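Local atomic coordinates of putative D-lactate dehydrogenase (Chlamydomonas reinhardtii, PDB entry 4ZGS), a protein that probably reduces pyruvate to D-lactate with a nicotinamide cofactor, as a chloroplast pyruvate reductase of the D-isomer specific 2-hydroxyacid dehydrogenase family. Residues Leu291-Phe301 and Lys316-Leu324. Residues are numbered along the deposited sequence; the frame is centred on the assembly and turned at random.
Sequences LDVYENEGGLF and KWDRQFRTL. With NAD (nicotinamide-adenine-dinucleotide), chain I.
Y294 and F321 make the main aromatic contact, their side chains running antiparallel alongside each other. The edge of F321 meets the face of Y294 with ring centroids 4.9 Å apart and planes at 51°; F321 CD1 sits over the centre of the tyrosine ring, and F321 CB adds a CH-pi contact on the same ring. With Y294 CG anti to the backbone N (chi1 176°), the phenol extends from the loop to the first turn of helix 319-324. L300 CD2 lies over one face of F321, near the ring's margin, 4.0 Å from F321 CD2. L291 CD1 and L324 CD2 touch at 4.1 Å, the two leucines nearly perpendicular. Cutting Y294 back to an alanine is likely to leave a gap beside F321 and take away its edge-to-face partner.

Among polar contacts, K316 NZ donates to G299 O at 3.1 Å, tilted from the carbonyl plane. D318 is the N-cap: its OD1 accepts a nearly straight bond (173°) from F321 N, which comes from above the carboxylate plane and caps the first turn.

The loop begins at D292, directly after strand 286-291 of the Rossmann-type domain, and runs from the NAD pocket, which D292 lines, to helix 319-324. V332 and V330 of strand 330-332 back F321 and L324, helix 277-283 packs on L324, and Y166 of a third subunit meets F321 and L300.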
loop_
_atom_site.group_PDB
_atom_site.type_symbol
_atom_site.label_atom_id
_atom_site.label_comp_id
_atom_site.label_asym_id
_atom_site.label_seq_id
_atom_site.Cartn_x
_atom_site.Cartn_y
_atom_site.Cartn_z
ATOM N N LEU A 291 9.176 15.019 -7.227
ATOM C CA LEU A 291 8.274 16.074 -7.703
ATOM C C LEU A 291 7.286 16.370 -6.608
ATOM O O LEU A 291 6.820 15.446 -5.947
ATOM C CB LEU A 291 7.495 15.678 -8.953
ATOM C CG LEU A 291 8.241 15.230 -10.185
ATOM C CD1 LEU A 291 7.214 14.890 -11.260
ATOM C CD2 LEU A 291 9.191 16.339 -10.628
ATOM N N ASP A 292 7.079 17.650 -6.332
ATOM C CA ASP A 292 5.949 18.138 -5.556
ATOM C C ASP A 292 4.917 18.733 -6.516
ATOM O O ASP A 292 3.852 19.179 -6.102
ATOM C CB ASP A 292 6.409 19.189 -4.539
ATOM C CG ASP A 292 5.349 19.496 -3.491
ATOM O OD1 ASP A 292 4.834 18.499 -2.936
ATOM O OD2 ASP A 292 5.026 20.712 -3.236
ATOM N N VAL A 293 5.258 18.759 -7.800
ATOM C CA VAL A 293 4.471 19.475 -8.812
ATOM C C VAL A 293 4.534 18.788 -10.189
ATOM O O VAL A 293 5.523 18.112 -10.505
ATOM C CB VAL A 293 4.963 20.958 -8.958
ATOM C CG1 VAL A 293 4.680 21.755 -7.678
ATOM C CG2 VAL A 293 6.458 21.010 -9.345
ATOM N N TYR A 294 3.484 18.970 -10.987
ATOM C CA TYR A 294 3.333 18.349 -12.313
ATOM C C TYR A 294 2.559 19.258 -13.280
ATOM O O TYR A 294 1.645 19.937 -12.860
ATOM C CB TYR A 294 2.634 17.004 -12.166
ATOM C CG TYR A 294 2.328 16.300 -13.457
ATOM C CD1 TYR A 294 3.281 15.523 -14.099
ATOM C CD2 TYR A 294 1.070 16.415 -14.038
ATOM C CE1 TYR A 294 2.993 14.869 -15.286
ATOM C CE2 TYR A 294 0.766 15.773 -15.223
ATOM C CZ TYR A 294 1.735 14.999 -15.843
ATOM O OH TYR A 294 1.436 14.353 -17.017
ATOM N N GLU A 295 2.852 19.201 -14.577
ATOM C CA GLU A 295 2.432 20.232 -15.540
ATOM C C GLU A 295 0.953 20.656 -15.621
ATOM O O GLU A 295 0.691 21.854 -15.751
ATOM C CB GLU A 295 2.832 19.779 -16.936
ATOM C CG GLU A 295 2.610 20.805 -18.020
ATOM C CD GLU A 295 2.800 20.203 -19.400
ATOM O OE1 GLU A 295 3.230 19.030 -19.478
ATOM O OE2 GLU A 295 2.507 20.891 -20.401
ATOM N N ASN A 296 -0.011 19.740 -15.588
ATOM C CA ASN A 296 -1.407 20.206 -15.483
ATOM C C ASN A 296 -1.948 19.778 -14.132
ATOM O O ASN A 296 -2.295 18.635 -13.923
ATOM C CB ASN A 296 -2.296 19.695 -16.637
ATOM C CG ASN A 296 -3.703 20.374 -16.671
ATOM O OD1 ASN A 296 -4.170 20.940 -15.679
ATOM N ND2 ASN A 296 -4.350 20.341 -17.839
ATOM N N GLU A 297 -2.025 20.717 -13.209
ATOM C CA GLU A 297 -2.469 20.386 -11.869
ATOM C C GLU A 297 -3.939 20.657 -11.636
ATOM O O GLU A 297 -4.482 20.205 -10.632
ATOM C CB GLU A 297 -1.678 21.215 -10.854
ATOM C CG GLU A 297 -0.212 20.891 -10.789
ATOM C CD GLU A 297 0.553 21.860 -9.916
ATOM O OE1 GLU A 297 -0.063 22.827 -9.419
ATOM O OE2 GLU A 297 1.768 21.651 -9.726
ATOM N N GLY A 298 -4.575 21.345 -12.590
ATOM C CA GLY A 298 -5.959 21.798 -12.481
ATOM C C GLY A 298 -6.987 20.697 -12.480
ATOM O O GLY A 298 -7.110 19.951 -13.449
ATOM N N GLY A 299 -7.752 20.620 -11.396
ATOM C CA GLY A 299 -8.729 19.565 -11.225
ATOM C C GLY A 299 -8.077 18.295 -10.704
ATOM O O GLY A 299 -8.761 17.405 -10.195
ATOM N N LEU A 300 -6.751 18.212 -10.805
ATOM C CA LEU A 300 -6.002 17.030 -10.359
ATOM C C LEU A 300 -5.583 17.118 -8.881
ATOM O O LEU A 300 -5.922 16.246 -8.079
ATOM C CB LEU A 300 -4.773 16.808 -11.246
ATOM C CG LEU A 300 -3.951 15.528 -11.036
ATOM C CD1 LEU A 300 -4.771 14.269 -11.295
ATOM C CD2 LEU A 300 -2.650 15.534 -11.867
ATOM N N PHE A 301 -4.791 18.122 -8.527
ATOM C CA PHE A 301 -4.323 18.233 -7.141
ATOM C C PHE A 301 -5.351 18.782 -6.127
ATOM O O PHE A 301 -6.344 19.424 -6.479
ATOM C CB PHE A 301 -3.050 19.066 -7.074
ATOM C CG PHE A 301 -1.800 18.296 -7.391
ATOM C CD1 PHE A 301 -1.662 17.621 -8.594
ATOM C CD2 PHE A 301 -0.753 18.235 -6.469
ATOM C CE1 PHE A 301 -0.485 16.906 -8.882
ATOM C CE2 PHE A 301 0.423 17.530 -6.750
ATOM C CZ PHE A 301 0.555 16.866 -7.957
ATOM N N LYS A 316 -11.650 12.452 -15.949
ATOM C CA LYS A 316 -10.444 13.284 -15.912
ATOM C C LYS A 316 -9.135 12.497 -15.857
ATOM O O LYS A 316 -8.108 13.066 -15.495
ATOM C CB LYS A 316 -10.474 14.296 -14.758
ATOM C CG LYS A 316 -11.416 15.490 -15.009
ATOM C CD LYS A 316 -11.311 16.557 -13.903
ATOM C CE LYS A 316 -11.687 16.067 -12.508
ATOM N NZ LYS A 316 -11.601 17.183 -11.507
ATOM N N TRP A 317 -9.179 11.188 -16.099
ATOM C CA TRP A 317 -7.985 10.357 -15.909
ATOM C C TRP A 317 -6.760 10.866 -16.676
ATOM O O TRP A 317 -6.816 11.101 -17.883
ATOM C CB TRP A 317 -8.287 8.931 -16.335
ATOM C CG TRP A 317 -7.245 7.969 -15.991
ATOM C CD1 TRP A 317 -6.318 7.431 -16.827
ATOM C CD2 TRP A 317 -7.026 7.389 -14.704
ATOM N NE1 TRP A 317 -5.513 6.558 -16.128
ATOM C CE2 TRP A 317 -5.927 6.517 -14.827
ATOM C CE3 TRP A 317 -7.646 7.535 -13.463
ATOM C CZ2 TRP A 317 -5.439 5.780 -13.753
ATOM C CZ3 TRP A 317 -7.153 6.821 -12.397
ATOM C CH2 TRP A 317 -6.057 5.941 -12.549
ATOM N N ASP A 318 -5.650 11.045 -15.970
ATOM C CA ASP A 318 -4.410 11.510 -16.599
ATOM C C ASP A 318 -3.535 10.283 -16.780
ATOM O O ASP A 318 -2.996 9.750 -15.830
ATOM C CB ASP A 318 -3.726 12.563 -15.730
ATOM C CG ASP A 318 -2.546 13.239 -16.420
ATOM O OD1 ASP A 318 -1.813 12.588 -17.194
ATOM O OD2 ASP A 318 -2.341 14.441 -16.166
ATOM N N ARG A 319 -3.434 9.799 -17.999
ATOM C CA ARG A 319 -2.795 8.511 -18.180
ATOM C C ARG A 319 -1.300 8.665 -17.962
ATOM O O ARG A 319 -0.662 7.805 -17.359
ATOM C CB ARG A 319 -3.089 7.900 -19.552
ATOM C CG ARG A 319 -2.487 6.501 -19.674
ATOM C CD ARG A 319 -2.540 6.012 -21.116
ATOM N NE ARG A 319 -3.910 5.995 -21.613
ATOM C CZ ARG A 319 -4.229 5.753 -22.872
ATOM N NH1 ARG A 319 -3.269 5.491 -23.751
ATOM N NH2 ARG A 319 -5.495 5.782 -23.248
ATOM N N GLN A 320 -0.737 9.757 -18.460
ATOM C CA GLN A 320 0.703 9.911 -18.343
ATOM C C GLN A 320 1.168 10.198 -16.906
ATOM O O GLN A 320 2.184 9.636 -16.487
ATOM C CB GLN A 320 1.211 10.946 -19.345
ATOM C CG GLN A 320 1.415 12.344 -18.873
ATOM C CD GLN A 320 2.252 13.126 -19.871
ATOM O OE1 GLN A 320 2.987 12.535 -20.666
ATOM N NE2 GLN A 320 2.105 14.446 -19.877
ATOM N N PHE A 321 0.409 10.953 -16.115
ATOM C CA PHE A 321 0.733 11.075 -14.687
ATOM C C PHE A 321 0.667 9.711 -13.956
ATOM O O PHE A 321 1.597 9.330 -13.233
ATOM C CB PHE A 321 -0.202 12.072 -14.006
ATOM C CG PHE A 321 0.109 12.323 -12.542
ATOM C CD1 PHE A 321 1.313 12.913 -12.145
ATOM C CD2 PHE A 321 -0.812 11.980 -11.558
ATOM C CE1 PHE A 321 1.590 13.174 -10.791
ATOM C CE2 PHE A 321 -0.529 12.218 -10.199
ATOM C CZ PHE A 321 0.681 12.821 -9.821
ATOM N N ARG A 322 -0.415 8.969 -14.156
ATOM C CA ARG A 322 -0.574 7.669 -13.479
ATOM C C ARG A 322 0.553 6.689 -13.874
ATOM O O ARG A 322 1.053 5.892 -13.061
ATOM C CB ARG A 322 -1.968 7.074 -13.792
ATOM C CG ARG A 322 -3.183 7.933 -13.312
ATOM C CD ARG A 322 -3.119 8.133 -11.792
ATOM N NE ARG A 322 -3.299 6.874 -11.066
ATOM C CZ ARG A 322 -3.059 6.705 -9.764
ATOM N NH1 ARG A 322 -2.601 7.706 -9.010
ATOM N NH2 ARG A 322 -3.254 5.514 -9.216
ATOM N N THR A 323 0.958 6.773 -15.131
ATOM C CA THR A 323 2.072 5.996 -15.624
ATOM C C THR A 323 3.361 6.400 -14.896
ATOM O O THR A 323 4.131 5.547 -14.452
ATOM C CB THR A 323 2.212 6.180 -17.155
ATOM O OG1 THR A 323 1.054 5.633 -17.792
ATOM C CG2 THR A 323 3.455 5.482 -17.707
ATOM N N LEU A 324 3.576 7.711 -14.769
ATOM C CA LEU A 324 4.769 8.252 -14.113
ATOM C C LEU A 324 4.944 7.740 -12.676
ATOM O O LEU A 324 6.063 7.443 -12.235
ATOM C CB LEU A 324 4.708 9.765 -14.113
ATOM C CG LEU A 324 5.953 10.402 -13.564
ATOM C CD1 LEU A 324 7.166 9.858 -14.327
ATOM C CD2 LEU A 324 5.824 11.899 -13.703
HETATM P PA NAD I . 12.095 34.203 -5.659
HETATM O O1A NAD I . 11.782 35.417 -6.447
HETATM O O2A NAD I . 12.903 34.809 -4.570
HETATM O O5B NAD I . 12.931 33.131 -6.508
HETATM C C5B NAD I . 12.928 33.127 -7.935
HETATM C C4B NAD I . 14.301 33.370 -8.476
HETATM O O4B NAD I . 14.457 32.753 -9.835
HETATM C C3B NAD I . 14.590 34.820 -8.624
HETATM O O3B NAD I . 15.838 35.184 -7.969
HETATM C C2B NAD I . 14.718 35.079 -10.053
HETATM O O2B NAD I . 15.701 36.124 -10.283
HETATM C C1B NAD I . 15.168 33.798 -10.640
HETATM N N9A NAD I . 14.945 33.690 -12.026
HETATM C C8A NAD I . 14.136 34.539 -12.838
HETATM N N7A NAD I . 14.186 34.109 -14.175
HETATM C C5A NAD I . 15.022 33.013 -14.203
HETATM C C6A NAD I . 15.505 32.113 -15.203
HETATM N N6A NAD I . 15.118 32.249 -16.559
HETATM N N1A NAD I . 16.284 31.191 -14.855
HETATM C C2A NAD I . 16.704 30.950 -13.734
HETATM N N3A NAD I . 16.377 31.655 -12.707
HETATM C C4A NAD I . 15.509 32.751 -12.837
HETATM O O3 NAD I . 10.769 33.532 -5.054
HETATM P PN NAD I . 10.755 32.234 -4.119
HETATM O O1N NAD I . 10.239 32.524 -2.759
HETATM O O2N NAD I . 12.130 31.757 -3.839
HETATM O O5D NAD I . 9.908 31.078 -4.825
HETATM C C5D NAD I . 8.583 31.295 -5.322
HETATM C C4D NAD I . 8.208 30.034 -6.008
HETATM O O4D NAD I . 7.888 28.983 -5.017
HETATM C C3D NAD I . 6.993 30.157 -6.823
HETATM O O3D NAD I . 7.275 30.792 -8.098
HETATM C C2D NAD I . 6.603 28.760 -6.997
HETATM O O2D NAD I . 7.315 28.216 -8.135
HETATM C C1D NAD I . 7.016 28.048 -5.761
HETATM N N1N NAD I . 5.891 27.671 -4.998
HETATM C C2N NAD I . 5.790 26.354 -4.491
HETATM C C3N NAD I . 4.673 25.970 -3.750
HETATM C C7N NAD I . 4.565 24.547 -3.208
HETATM O O7N NAD I . 5.019 23.612 -3.844
HETATM N N7N NAD I . 3.919 24.293 -1.971
HETATM C C4N NAD I . 3.644 26.898 -3.507
HETATM C C5N NAD I . 3.738 28.210 -4.014
HETATM C C6N NAD I . 4.852 28.595 -4.751
#